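Long-range contacts in UDP-glucose 4-epimerase (Campylobacter jejuni subsp. jejuni serotype O:2, PDB 7K3P), which catalyses the NAD-dependent epimerisation of UDP-glucose to UDP-galactose and probably also acts on the corresponding N-acetylated UDP-sugars: residues A25-G29 with Y190-A196; I98-E102 with M198-Q204; F228-Y234 with V297-R303. The protein carries 2 engineered substitutions. One frame throughout, in Å; residues are numbered along the deposited sequence.

Contact 1: residues A25-G29 with Y190-A196; sequences AGYIG and YFNVAGA. With NAD (nicotinamide-adenine-dinucleotide), chain C.
Y27 reaches from the start of helix 27-37 to the turn V193-A196 and donates its OH to A194 O (2.7 Å). Its CB lies beside the cofactor's pyrophosphate, 3.6 Å from NAD O2A. With CG anti to the backbone N (chi1 -176°), the ring runs on toward the turn, with NAD O2N near its plane at the edge. CD2 rests on A196 CA at 3.7 Å, and CE2 meets V193 CG2 at 3.6 Å. One ring face takes G195 O, toward the rim; A194 O lies at the edge, its lone pair meeting the phenol in the carbonyl plane. In this type II turn G195 has a positive phi (90°) and, without a side chain, lets the phenol oxygen reach its CA (Y27 OH to G195 CA, 3.4 Å). I28 sends CD1 to V193 CG1 (3.7 Å) and to the edge of the Y190 ring, whose OH donates to NAD O4D (2.9 Å). The amides of Y27 and I28 each grip a phosphate oxygen, as expected of the Rossmann GxGxxG turn. Helix 330-343 flanks the turn through A194 and meets Y27 edge-to-face with W340; helix 248-261 packs on I28 and Y190, and strand 192-193 pairs with strand 242-246.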
loop_
_atom_site.group_PDB
_atom_site.type_symbol
_atom_site.label_atom_id
_atom_site.label_comp_id
_atom_site.label_asym_id
_atom_site.label_seq_id
_atom_site.Cartn_x
_atom_site.Cartn_y
_atom_site.Cartn_z
ATOM N N ALA A 25 -6.425 -2.290 -24.265
ATOM C CA ALA A 25 -5.857 -1.705 -25.484
ATOM C C ALA A 25 -4.331 -1.718 -25.465
ATOM O O ALA A 25 -3.694 -1.343 -26.458
ATOM C CB ALA A 25 -6.374 -0.277 -25.705
ATOM N N GLY A 26 -3.751 -2.116 -24.330
ATOM C CA GLY A 26 -2.301 -2.166 -24.175
ATOM C C GLY A 26 -1.691 -3.446 -24.751
ATOM O O GLY A 26 -2.378 -4.218 -25.426
ATOM N N TYR A 27 -0.408 -3.679 -24.485
ATOM C CA TYR A 27 0.329 -4.775 -25.128
ATOM C C TYR A 27 -0.182 -6.150 -24.714
ATOM O O TYR A 27 -0.602 -6.946 -25.562
ATOM C CB TYR A 27 1.831 -4.640 -24.853
ATOM C CG TYR A 27 2.711 -5.666 -25.553
ATOM C CD1 TYR A 27 2.584 -5.924 -26.922
ATOM C CD2 TYR A 27 3.689 -6.359 -24.845
ATOM C CE1 TYR A 27 3.398 -6.857 -27.560
ATOM C CE2 TYR A 27 4.519 -7.285 -25.475
ATOM C CZ TYR A 27 4.370 -7.529 -26.829
ATOM O OH TYR A 27 5.197 -8.450 -27.449
ATOM N N ILE A 28 -0.157 -6.448 -23.422
ATOM C CA ILE A 28 -0.593 -7.765 -22.982
ATOM C C ILE A 28 -2.119 -7.858 -23.000
ATOM O O ILE A 28 -2.688 -8.901 -23.353
ATOM C CB ILE A 28 -0.079 -8.094 -21.582
ATOM C CG1 ILE A 28 1.452 -7.985 -21.527
ATOM C CG2 ILE A 28 -0.528 -9.479 -21.171
ATOM C CD1 ILE A 28 2.007 -8.206 -20.119
ATOM N N GLY A 29 -2.777 -6.762 -22.614
ATOM C CA GLY A 29 -4.233 -6.695 -22.633
ATOM C C GLY A 29 -4.873 -6.972 -23.993
ATOM O O GLY A 29 -5.857 -7.720 -24.077
ATOM N N TYR A 190 5.209 -12.298 -12.874
ATOM C CA TYR A 190 6.087 -12.766 -13.936
ATOM C C TYR A 190 7.165 -11.745 -14.224
ATOM O O TYR A 190 7.058 -10.573 -13.826
ATOM C CB TYR A 190 5.292 -13.084 -15.219
ATOM C CG TYR A 190 4.229 -12.049 -15.575
ATOM C CD1 TYR A 190 3.001 -12.025 -14.924
ATOM C CD2 TYR A 190 4.449 -11.126 -16.589
ATOM C CE1 TYR A 190 2.010 -11.075 -15.271
ATOM C CE2 TYR A 190 3.482 -10.203 -16.944
ATOM C CZ TYR A 190 2.274 -10.179 -16.280
ATOM O OH TYR A 190 1.326 -9.243 -16.647
ATOM N N PHE A 191 8.211 -12.194 -14.905
ATOM C CA PHE A 191 9.292 -11.308 -15.293
ATOM C C PHE A 191 8.957 -10.607 -16.609
ATOM O O PHE A 191 7.786 -10.475 -16.970
ATOM C CB PHE A 191 10.603 -12.097 -15.376
ATOM C CG PHE A 191 11.198 -12.396 -14.028
ATOM C CD1 PHE A 191 12.032 -11.469 -13.402
ATOM C CD2 PHE A 191 10.899 -13.580 -13.366
ATOM C CE1 PHE A 191 12.574 -11.730 -12.144
ATOM C CE2 PHE A 191 11.438 -13.852 -12.110
ATOM C CZ PHE A 191 12.279 -12.927 -11.496
ATOM N N ASN A 192 9.981 -10.176 -17.333
ATOM C CA ASN A 192 9.785 -9.344 -18.511
ATOM C C ASN A 192 9.066 -10.083 -19.653
ATOM O O ASN A 192 9.319 -11.279 -19.899
ATOM C CB ASN A 192 11.141 -8.840 -18.996
ATOM C CG ASN A 192 11.021 -7.912 -20.195
ATOM O OD1 ASN A 192 11.422 -8.257 -21.314
ATOM N ND2 ASN A 192 10.445 -6.736 -19.971
ATOM N N VAL A 193 8.176 -9.393 -20.361
ATOM C CA VAL A 193 7.571 -10.017 -21.536
ATOM C C VAL A 193 8.114 -9.449 -22.846
ATOM O O VAL A 193 8.111 -8.240 -23.063
ATOM C CB VAL A 193 6.017 -10.106 -21.473
ATOM C CG1 VAL A 193 5.480 -9.616 -20.142
ATOM C CG2 VAL A 193 5.361 -9.444 -22.668
ATOM N N ALA A 194 8.613 -10.338 -23.703
ATOM C CA ALA A 194 9.289 -9.919 -24.937
ATOM C C ALA A 194 8.404 -9.005 -25.773
ATOM O O ALA A 194 7.200 -9.243 -25.895
ATOM C CB ALA A 194 9.731 -11.141 -25.754
ATOM N N GLY A 195 8.996 -7.948 -26.326
ATOM C CA GLY A 195 8.260 -7.038 -27.187
ATOM C C GLY A 195 7.584 -5.862 -26.500
ATOM O O GLY A 195 7.014 -5.011 -27.178
ATOM N N ALA A 196 7.629 -5.796 -25.168
ATOM C CA ALA A 196 6.998 -4.665 -24.474
ATOM C C ALA A 196 7.751 -3.363 -24.748
ATOM O O ALA A 196 8.976 -3.308 -24.618
ATOM C CB ALA A 196 6.897 -4.923 -22.991
HETATM P PA NAD C . 0.703 -1.546 -21.283
HETATM O O1A NAD C . 1.121 -0.122 -21.007
HETATM O O2A NAD C . 0.864 -1.877 -22.740
HETATM O O5B NAD C . -0.818 -1.766 -20.924
HETATM C C5B NAD C . -1.400 -0.919 -19.975
HETATM C C4B NAD C . -2.728 -0.483 -20.455
HETATM O O4B NAD C . -3.499 0.064 -19.426
HETATM C C3B NAD C . -2.594 0.599 -21.572
HETATM O O3B NAD C . -3.309 0.340 -22.839
HETATM C C2B NAD C . -2.947 1.911 -20.831
HETATM O O2B NAD C . -3.487 2.864 -21.643
HETATM C C1B NAD C . -3.914 1.373 -19.825
HETATM N N9A NAD C . -4.074 2.263 -18.665
HETATM C C8A NAD C . -3.094 2.729 -17.864
HETATM N N7A NAD C . -3.606 3.533 -16.918
HETATM C C5A NAD C . -4.933 3.608 -17.078
HETATM C C6A NAD C . -5.968 4.286 -16.414
HETATM N N6A NAD C . -5.669 5.110 -15.267
HETATM N N1A NAD C . -7.243 4.141 -16.828
HETATM C C2A NAD C . -7.561 3.377 -17.888
HETATM N N3A NAD C . -6.577 2.711 -18.578
HETATM C C4A NAD C . -5.270 2.805 -18.196
HETATM O O3 NAD C . 1.589 -2.496 -20.368
HETATM P PN NAD C . 1.659 -4.063 -20.542
HETATM O O1N NAD C . 0.560 -4.547 -21.471
HETATM O O2N NAD C . 3.007 -4.397 -21.103
HETATM O O5D NAD C . 1.489 -4.711 -19.110
HETATM C C5D NAD C . 0.190 -4.816 -18.576
HETATM C C4D NAD C . 0.219 -5.296 -17.134
HETATM O O4D NAD C . 1.065 -6.414 -16.983
HETATM C C3D NAD C . 0.597 -4.222 -16.120
HETATM O O3D NAD C . -0.163 -4.370 -14.989
HETATM C C2D NAD C . 1.986 -4.515 -15.739
HETATM O O2D NAD C . 2.335 -4.066 -14.483
HETATM C C1D NAD C . 2.023 -6.057 -15.915
HETATM N N1N NAD C . 3.418 -6.646 -16.164
HETATM C C2N NAD C . 3.988 -6.345 -17.385
HETATM C C3N NAD C . 5.250 -6.848 -17.685
HETATM C C7N NAD C . 5.884 -6.527 -19.014
HETATM O O7N NAD C . 5.330 -5.810 -19.834
HETATM N N7N NAD C . 7.168 -7.069 -19.309
HETATM C C4N NAD C . 5.906 -7.646 -16.767
HETATM C C5N NAD C . 5.328 -7.939 -15.553
HETATM C C6N NAD C . 4.060 -7.436 -15.232
#

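Contact 2: residues I98-E102 with M198-Q204; sequences IEVFE and MDYTLGQ. With NAD (nicotinamide-adenine-dinucleotide), chain C.
E99 drives its buried carboxylate into the backbone at D199 and Y200: E99 OE2 accepts D199 N on its syn lone pair (2.7 Å), and Y200 N meets E99 OE1 on the syn side, somewhat out of plane (3.1 Å). A bend at chi2 (-134°) turns the carboxylate to these amides, perpendicular to the Y200 ring and at its edge. M198 CB presses on it, 3.2 Å from E99 OE1. E99 stands at the N-cap position of helix 100-105, so these bonds tie the residue before the helix to the loop after strand 192-193 in this Rossmann-type epimerase/dehydratase-family enzyme. Toward NAD, I98 lays CG2 3.4 Å from NAD C2D and CD1 4.0 Å from M198 CE. The outer side is looser. E102 lays CB over one face of the Y200 ring (CH-pi, 3.8 Å to the centroid) with CG alongside; its carboxylate, 25° from the ring plane, reaches K109 (salt bridge) and Y110. F101 crosses Y200 at about a right angle, CD1 against Y200 CD2, and slides past Q204, whose NE2 donates to Y200 O (3.0 Å). On the solvent side D199 OD2, 4.0 Å from E99 OE2, forms a salt bridge with K51, probably offsetting the repulsion.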
loop_
_atom_site.group_PDB
_atom_site.type_symbol
_atom_site.label_atom_id
_atom_site.label_comp_id
_atom_site.label_asym_id
_atom_site.label_seq_id
_atom_site.Cartn_x
_atom_site.Cartn_y
_atom_site.Cartn_z
ATOM N N ILE A 98 4.112 0.910 -15.717
ATOM C CA ILE A 98 4.900 -0.327 -15.630
ATOM C C ILE A 98 6.433 -0.192 -15.666
ATOM O O ILE A 98 7.122 -1.204 -15.761
ATOM C CB ILE A 98 4.501 -1.309 -16.756
ATOM C CG1 ILE A 98 5.103 -0.845 -18.094
ATOM C CG2 ILE A 98 2.967 -1.459 -16.819
ATOM C CD1 ILE A 98 4.861 -1.784 -19.278
ATOM N N GLU A 99 6.958 1.028 -15.592
ATOM C CA GLU A 99 8.402 1.255 -15.759
ATOM C C GLU A 99 9.109 1.549 -14.433
ATOM O O GLU A 99 8.945 2.637 -13.854
ATOM C CB GLU A 99 8.657 2.412 -16.740
ATOM C CG GLU A 99 7.781 2.361 -17.992
ATOM C CD GLU A 99 8.544 2.609 -19.278
ATOM O OE1 GLU A 99 9.761 2.329 -19.323
ATOM O OE2 GLU A 99 7.923 3.084 -20.253
ATOM N N VAL A 100 9.897 0.578 -13.975
ATOM C CA VAL A 100 10.695 0.715 -12.759
ATOM C C VAL A 100 11.459 2.043 -12.725
ATOM O O VAL A 100 11.345 2.807 -11.766
ATOM C CB VAL A 100 11.666 -0.474 -12.592
ATOM C CG1 VAL A 100 12.822 -0.124 -11.639
ATOM C CG2 VAL A 100 10.920 -1.716 -12.097
ATOM N N PHE A 101 12.210 2.331 -13.784
ATOM C CA PHE A 101 13.018 3.549 -13.814
ATOM C C PHE A 101 12.181 4.814 -13.608
ATOM O O PHE A 101 12.587 5.724 -12.878
ATOM C CB PHE A 101 13.833 3.648 -15.108
ATOM C CG PHE A 101 14.874 4.741 -15.080
ATOM C CD1 PHE A 101 14.520 6.071 -15.309
ATOM C CD2 PHE A 101 16.203 4.439 -14.811
ATOM C CE1 PHE A 101 15.479 7.080 -15.276
ATOM C CE2 PHE A 101 17.167 5.442 -14.782
ATOM C CZ PHE A 101 16.803 6.765 -15.012
ATOM N N GLU A 102 11.015 4.877 -14.250
ATOM C CA GLU A 102 10.153 6.045 -14.101
ATOM C C GLU A 102 9.623 6.137 -12.672
ATOM O O GLU A 102 9.448 7.235 -12.146
ATOM C CB GLU A 102 8.985 6.011 -15.097
ATOM C CG GLU A 102 8.123 7.280 -15.087
ATOM C CD GLU A 102 6.798 7.116 -15.845
ATOM O OE1 GLU A 102 6.353 5.959 -16.062
ATOM O OE2 GLU A 102 6.205 8.150 -16.214
ATOM N N MET A 198 8.972 0.013 -23.709
ATOM C CA MET A 198 9.215 0.827 -22.535
ATOM C C MET A 198 9.988 2.086 -22.908
ATOM O O MET A 198 10.959 2.035 -23.666
ATOM C CB MET A 198 9.913 0.004 -21.460
ATOM C CG MET A 198 8.963 -1.019 -20.870
ATOM S SD MET A 198 9.742 -2.213 -19.802
ATOM C CE MET A 198 8.490 -3.488 -19.826
ATOM N N ASP A 199 9.525 3.218 -22.391
ATOM C CA ASP A 199 10.064 4.515 -22.768
ATOM C C ASP A 199 11.355 4.848 -22.027
ATOM O O ASP A 199 12.101 5.726 -22.449
ATOM C CB ASP A 199 9.008 5.608 -22.540
ATOM C CG ASP A 199 7.724 5.359 -23.338
ATOM O OD1 ASP A 199 7.809 4.753 -24.430
ATOM O OD2 ASP A 199 6.630 5.761 -22.866
ATOM N N TYR A 200 11.630 4.134 -20.937
ATOM C CA TYR A 200 12.779 4.461 -20.091
ATOM C C TYR A 200 13.971 3.516 -20.221
ATOM O O TYR A 200 14.992 3.704 -19.563
ATOM C CB TYR A 200 12.342 4.605 -18.629
ATOM C CG TYR A 200 11.509 5.842 -18.420
ATOM C CD1 TYR A 200 10.150 5.849 -18.714
ATOM C CD2 TYR A 200 12.095 7.020 -17.977
ATOM C CE1 TYR A 200 9.394 6.996 -18.546
ATOM C CE2 TYR A 200 11.352 8.164 -17.807
ATOM C CZ TYR A 200 10.006 8.152 -18.089
ATOM O OH TYR A 200 9.274 9.303 -17.917
ATOM N N THR A 201 13.857 2.521 -21.091
ATOM C CA THR A 201 14.933 1.546 -21.253
ATOM C C THR A 201 16.087 2.059 -22.125
ATOM O O THR A 201 17.254 1.916 -21.762
ATOM C CB THR A 201 14.412 0.191 -21.797
ATOM O OG1 THR A 201 13.720 0.402 -23.035
ATOM C CG2 THR A 201 13.462 -0.448 -20.800
ATOM N N LEU A 202 15.762 2.660 -23.266
ATOM C CA LEU A 202 16.786 3.050 -24.236
ATOM C C LEU A 202 17.789 4.049 -23.649
ATOM O O LEU A 202 18.961 4.060 -24.033
ATOM C CB LEU A 202 16.148 3.603 -25.520
ATOM C CG LEU A 202 17.034 3.705 -26.772
ATOM C CD1 LEU A 202 17.528 2.333 -27.216
ATOM C CD2 LEU A 202 16.288 4.384 -27.909
ATOM N N GLY A 203 17.328 4.870 -22.707
ATOM C CA GLY A 203 18.192 5.839 -22.051
ATOM C C GLY A 203 19.092 5.282 -20.953
ATOM O O GLY A 203 19.911 6.014 -20.398
ATOM N N GLN A 204 18.936 3.999 -20.623
ATOM C CA GLN A 204 19.834 3.332 -19.673
ATOM C C GLN A 204 20.975 2.669 -20.443
ATOM O O GLN A 204 20.736 1.817 -21.312
ATOM C CB GLN A 204 19.089 2.267 -18.862
ATOM C CG GLN A 204 17.968 2.782 -17.956
ATOM C CD GLN A 204 17.176 1.645 -17.302
ATOM O OE1 GLN A 204 17.739 0.801 -16.599
ATOM N NE2 GLN A 204 15.867 1.612 -17.554
HETATM P PA NAD C . 0.703 -1.546 -21.283
HETATM O O1A NAD C . 1.121 -0.122 -21.007
HETATM O O2A NAD C . 0.864 -1.877 -22.740
HETATM O O5B NAD C . -0.818 -1.766 -20.924
HETATM C C5B NAD C . -1.400 -0.919 -19.975
HETATM C C4B NAD C . -2.728 -0.483 -20.455
HETATM O O4B NAD C . -3.499 0.064 -19.426
HETATM C C3B NAD C . -2.594 0.599 -21.572
HETATM O O3B NAD C . -3.309 0.340 -22.839
HETATM C C2B NAD C . -2.947 1.911 -20.831
HETATM O O2B NAD C . -3.487 2.864 -21.643
HETATM C C1B NAD C . -3.914 1.373 -19.825
HETATM N N9A NAD C . -4.074 2.263 -18.665
HETATM C C8A NAD C . -3.094 2.729 -17.864
HETATM N N7A NAD C . -3.606 3.533 -16.918
HETATM C C5A NAD C . -4.933 3.608 -17.078
HETATM C C6A NAD C . -5.968 4.286 -16.414
HETATM N N6A NAD C . -5.669 5.110 -15.267
HETATM N N1A NAD C . -7.243 4.141 -16.828
HETATM C C2A NAD C . -7.561 3.377 -17.888
HETATM N N3A NAD C . -6.577 2.711 -18.578
HETATM C C4A NAD C . -5.270 2.805 -18.196
HETATM O O3 NAD C . 1.589 -2.496 -20.368
HETATM P PN NAD C . 1.659 -4.063 -20.542
HETATM O O1N NAD C . 0.560 -4.547 -21.471
HETATM O O2N NAD C . 3.007 -4.397 -21.103
HETATM O O5D NAD C . 1.489 -4.711 -19.110
HETATM C C5D NAD C . 0.190 -4.816 -18.576
HETATM C C4D NAD C . 0.219 -5.296 -17.134
HETATM O O4D NAD C . 1.065 -6.414 -16.983
HETATM C C3D NAD C . 0.597 -4.222 -16.120
HETATM O O3D NAD C . -0.163 -4.370 -14.989
HETATM C C2D NAD C . 1.986 -4.515 -15.739
HETATM O O2D NAD C . 2.335 -4.066 -14.483
HETATM C C1D NAD C . 2.023 -6.057 -15.915
HETATM N N1N NAD C . 3.418 -6.646 -16.164
HETATM C C2N NAD C . 3.988 -6.345 -17.385
HETATM C C3N NAD C . 5.250 -6.848 -17.685
HETATM C C7N NAD C . 5.884 -6.527 -19.014
HETATM O O7N NAD C . 5.330 -5.810 -19.834
HETATM N N7N NAD C . 7.168 -7.069 -19.309
HETATM C C4N NAD C . 5.906 -7.646 -16.767
HETATM C C5N NAD C . 5.328 -7.939 -15.553
HETATM C C6N NAD C . 4.060 -7.436 -15.232
#

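Contact 3: residues F228-Y234 with V297-R303; sequences FIFGDDY and VELAPRR
The guanidinium of R302 lies flat on the ring of Y234, planes 17° and centres 4.2 Å apart, in an off-centre cation-pi stack. An extended chain from CG to NE carries it there. Its edge is taken by D233, whose carboxylate stands nearly upright to the guanidinium (82°): R302 NE forms a salt bridge with D233 OD1 at 2.7 Å, and R302 NH2 donates to D233 O at 2.8 Å. Face and edge together fix the rotation of the group. R303 makes a second, more tilted cation-pi contact over F230 (35° between planes), CZ standing 4.2 Å from the ring centroid; R303 NH2 also donates a hydrogen bond to P207 O. One water joins F230 O and R303 N. Before these loops the two strands run parallel, bonded from I229 N to E298 O (2.9 Å), A300 N to I229 O (2.7 Å) and, just past the strand, G231 N to A300 O (2.8 Å). This parallel pair lies away from NAD, probably in the smaller, substrate-binding part of the extended short-chain dehydrogenase fold. F228, F230, E298 and A300 share one face; I229 and L299 point to the other, where helix 280-291 packs V280 and I284 on I229.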
loop_
_atom_site.group_PDB
_atom_site.type_symbol
_atom_site.label_atom_id
_atom_site.label_comp_id
_atom_site.label_asym_id
_atom_site.label_seq_id
_atom_site.Cartn_x
_atom_site.Cartn_y
_atom_site.Cartn_z
ATOM N N PHE A 228 26.395 -5.140 -23.991
ATOM C CA PHE A 228 27.496 -5.634 -23.179
ATOM C C PHE A 228 27.122 -6.928 -22.461
ATOM O O PHE A 228 26.056 -7.025 -21.857
ATOM C CB PHE A 228 27.921 -4.576 -22.156
ATOM C CG PHE A 228 28.775 -3.471 -22.732
ATOM C CD1 PHE A 228 30.092 -3.716 -23.106
ATOM C CD2 PHE A 228 28.272 -2.188 -22.878
ATOM C CE1 PHE A 228 30.890 -2.702 -23.628
ATOM C CE2 PHE A 228 29.065 -1.165 -23.395
ATOM C CZ PHE A 228 30.375 -1.425 -23.769
ATOM N N ILE A 229 27.996 -7.927 -22.533
ATOM C CA ILE A 229 27.834 -9.108 -21.699
ATOM C C ILE A 229 28.660 -8.916 -20.435
ATOM O O ILE A 229 29.893 -8.933 -20.494
ATOM C CB ILE A 229 28.336 -10.377 -22.387
ATOM C CG1 ILE A 229 27.698 -10.547 -23.763
ATOM C CG2 ILE A 229 28.047 -11.592 -21.517
ATOM C CD1 ILE A 229 28.090 -11.856 -24.432
ATOM N N PHE A 230 27.996 -8.733 -19.299
ATOM C CA PHE A 230 28.698 -8.565 -18.034
ATOM C C PHE A 230 29.001 -9.900 -17.383
ATOM O O PHE A 230 28.171 -10.437 -16.644
ATOM C CB PHE A 230 27.893 -7.677 -17.091
ATOM C CG PHE A 230 27.765 -6.264 -17.574
ATOM C CD1 PHE A 230 28.845 -5.395 -17.506
ATOM C CD2 PHE A 230 26.571 -5.807 -18.108
ATOM C CE1 PHE A 230 28.731 -4.083 -17.959
ATOM C CE2 PHE A 230 26.450 -4.508 -18.560
ATOM C CZ PHE A 230 27.532 -3.642 -18.483
ATOM N N GLY A 231 30.189 -10.437 -17.663
ATOM C CA GLY A 231 30.611 -11.707 -17.092
ATOM C C GLY A 231 30.288 -12.885 -17.995
ATOM O O GLY A 231 29.153 -13.014 -18.487
ATOM N N ASP A 232 31.286 -13.743 -18.218
ATOM C CA ASP A 232 31.114 -14.936 -19.034
ATOM C C ASP A 232 31.711 -16.149 -18.336
ATOM O O ASP A 232 31.967 -17.173 -18.970
ATOM C CB ASP A 232 31.727 -14.757 -20.432
ATOM C CG ASP A 232 33.258 -14.670 -20.407
ATOM O OD1 ASP A 232 33.845 -14.383 -19.337
ATOM O OD2 ASP A 232 33.872 -14.870 -21.477
ATOM N N ASP A 233 31.900 -16.035 -17.023
ATOM C CA ASP A 233 32.467 -17.129 -16.231
ATOM C C ASP A 233 31.588 -17.525 -15.041
ATOM O O ASP A 233 32.088 -17.973 -14.001
ATOM C CB ASP A 233 33.873 -16.760 -15.746
ATOM C CG ASP A 233 33.869 -15.591 -14.784
ATOM O OD1 ASP A 233 32.816 -14.938 -14.631
ATOM O OD2 ASP A 233 34.927 -15.312 -14.187
ATOM N N TYR A 234 30.277 -17.362 -15.183
ATOM C CA TYR A 234 29.362 -17.814 -14.140
ATOM C C TYR A 234 29.217 -19.330 -14.170
ATOM O O TYR A 234 29.513 -19.968 -15.188
ATOM C CB TYR A 234 27.993 -17.159 -14.305
ATOM C CG TYR A 234 27.964 -15.695 -13.939
ATOM C CD1 TYR A 234 27.969 -15.297 -12.607
ATOM C CD2 TYR A 234 27.917 -14.712 -14.918
ATOM C CE1 TYR A 234 27.935 -13.959 -12.254
ATOM C CE2 TYR A 234 27.874 -13.364 -14.574
ATOM C CZ TYR A 234 27.883 -12.999 -13.238
ATOM O OH TYR A 234 27.851 -11.673 -12.865
ATOM N N VAL A 297 28.377 -6.582 -29.980
ATOM C CA VAL A 297 28.424 -7.037 -28.587
ATOM C C VAL A 297 29.854 -7.159 -28.051
ATOM O O VAL A 297 30.763 -7.617 -28.756
ATOM C CB VAL A 297 27.620 -8.347 -28.345
ATOM C CG1 VAL A 297 27.002 -8.858 -29.633
ATOM C CG2 VAL A 297 28.487 -9.404 -27.679
ATOM N N GLU A 298 30.043 -6.735 -26.800
ATOM C CA GLU A 298 31.356 -6.755 -26.167
ATOM C C GLU A 298 31.317 -7.444 -24.812
ATOM O O GLU A 298 30.382 -7.257 -24.026
ATOM C CB GLU A 298 31.901 -5.332 -25.994
ATOM C CG GLU A 298 33.373 -5.193 -26.349
ATOM C CD GLU A 298 33.594 -5.077 -27.844
ATOM O OE1 GLU A 298 33.155 -4.057 -28.424
ATOM O OE2 GLU A 298 34.203 -6.001 -28.434
ATOM N N LEU A 299 32.343 -8.245 -24.547
ATOM C CA LEU A 299 32.504 -8.905 -23.264
ATOM C C LEU A 299 32.929 -7.886 -22.223
ATOM O O LEU A 299 33.843 -7.093 -22.454
ATOM C CB LEU A 299 33.582 -9.976 -23.378
ATOM C CG LEU A 299 33.167 -11.422 -23.134
ATOM C CD1 LEU A 299 31.995 -11.770 -24.035
ATOM C CD2 LEU A 299 34.336 -12.371 -23.384
ATOM N N ALA A 300 32.266 -7.903 -21.073
ATOM C CA ALA A 300 32.671 -7.068 -19.950
ATOM C C ALA A 300 32.858 -7.940 -18.726
ATOM O O ALA A 300 32.427 -9.095 -18.716
ATOM C CB ALA A 300 31.638 -5.992 -19.681
ATOM N N PRO A 301 33.496 -7.392 -17.681
ATOM C CA PRO A 301 33.652 -8.128 -16.421
ATOM C C PRO A 301 32.302 -8.370 -15.767
ATOM O O PRO A 301 31.311 -7.729 -16.129
ATOM C CB PRO A 301 34.457 -7.155 -15.546
ATOM C CG PRO A 301 35.185 -6.269 -16.543
ATOM C CD PRO A 301 34.187 -6.091 -17.658
ATOM N N ARG A 302 32.268 -9.278 -14.800
ATOM C CA ARG A 302 31.092 -9.446 -13.971
ATOM C C ARG A 302 30.698 -8.112 -13.344
ATOM O O ARG A 302 31.546 -7.307 -12.956
ATOM C CB ARG A 302 31.376 -10.429 -12.844
ATOM C CG ARG A 302 31.558 -11.863 -13.272
ATOM C CD ARG A 302 31.400 -12.727 -12.058
ATOM N NE ARG A 302 31.644 -14.127 -12.350
ATOM C CZ ARG A 302 31.521 -15.092 -11.452
ATOM N NH1 ARG A 302 31.147 -14.786 -10.216
ATOM N NH2 ARG A 302 31.768 -16.349 -11.792
ATOM N N ARG A 303 29.399 -7.892 -13.246
ATOM C CA ARG A 303 28.853 -6.755 -12.542
ATOM C C ARG A 303 28.557 -7.252 -11.127
ATOM O O ARG A 303 27.730 -8.154 -10.935
ATOM C CB ARG A 303 27.581 -6.339 -13.265
ATOM C CG ARG A 303 26.912 -5.092 -12.799
ATOM C CD ARG A 303 25.484 -5.124 -13.311
ATOM N NE ARG A 303 25.222 -4.132 -14.345
ATOM C CZ ARG A 303 24.402 -4.315 -15.375
ATOM N NH1 ARG A 303 23.773 -5.471 -15.543
ATOM N NH2 ARG A 303 24.222 -3.335 -16.251
HETATM O O HOH W 1 27.276 -9.725 -14.276
HETATM O O HOH W 2 34.012 -10.997 -19.196
HETATM O O HOH W 3 28.019 -10.793 -10.241
#

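Contacts 1 and 2 sit side by side about the cofactor, their centres 14 Å apart, and meet where N192 ND2 packs on M198 CE at 3.8 Å. Their segments alternate along the chain, 25-29, 98-102, 190-196 and 198-204, so one run after strand 184-189 serves both: contact 1 holds the pyrophosphate and the nicotinamide half, and contact 2 borders the nicotinamide ribose. Between the two, C197 is disulfide-linked to C344, just after helix 330-343. Contact 3 comes later, centred about 27 Å from contact 1 and 22 Å from contact 2, touching neither. It belongs to a separate two-stranded parallel sheet, so it shapes the periphery, probably of the substrate-binding part, and not the cofactor site.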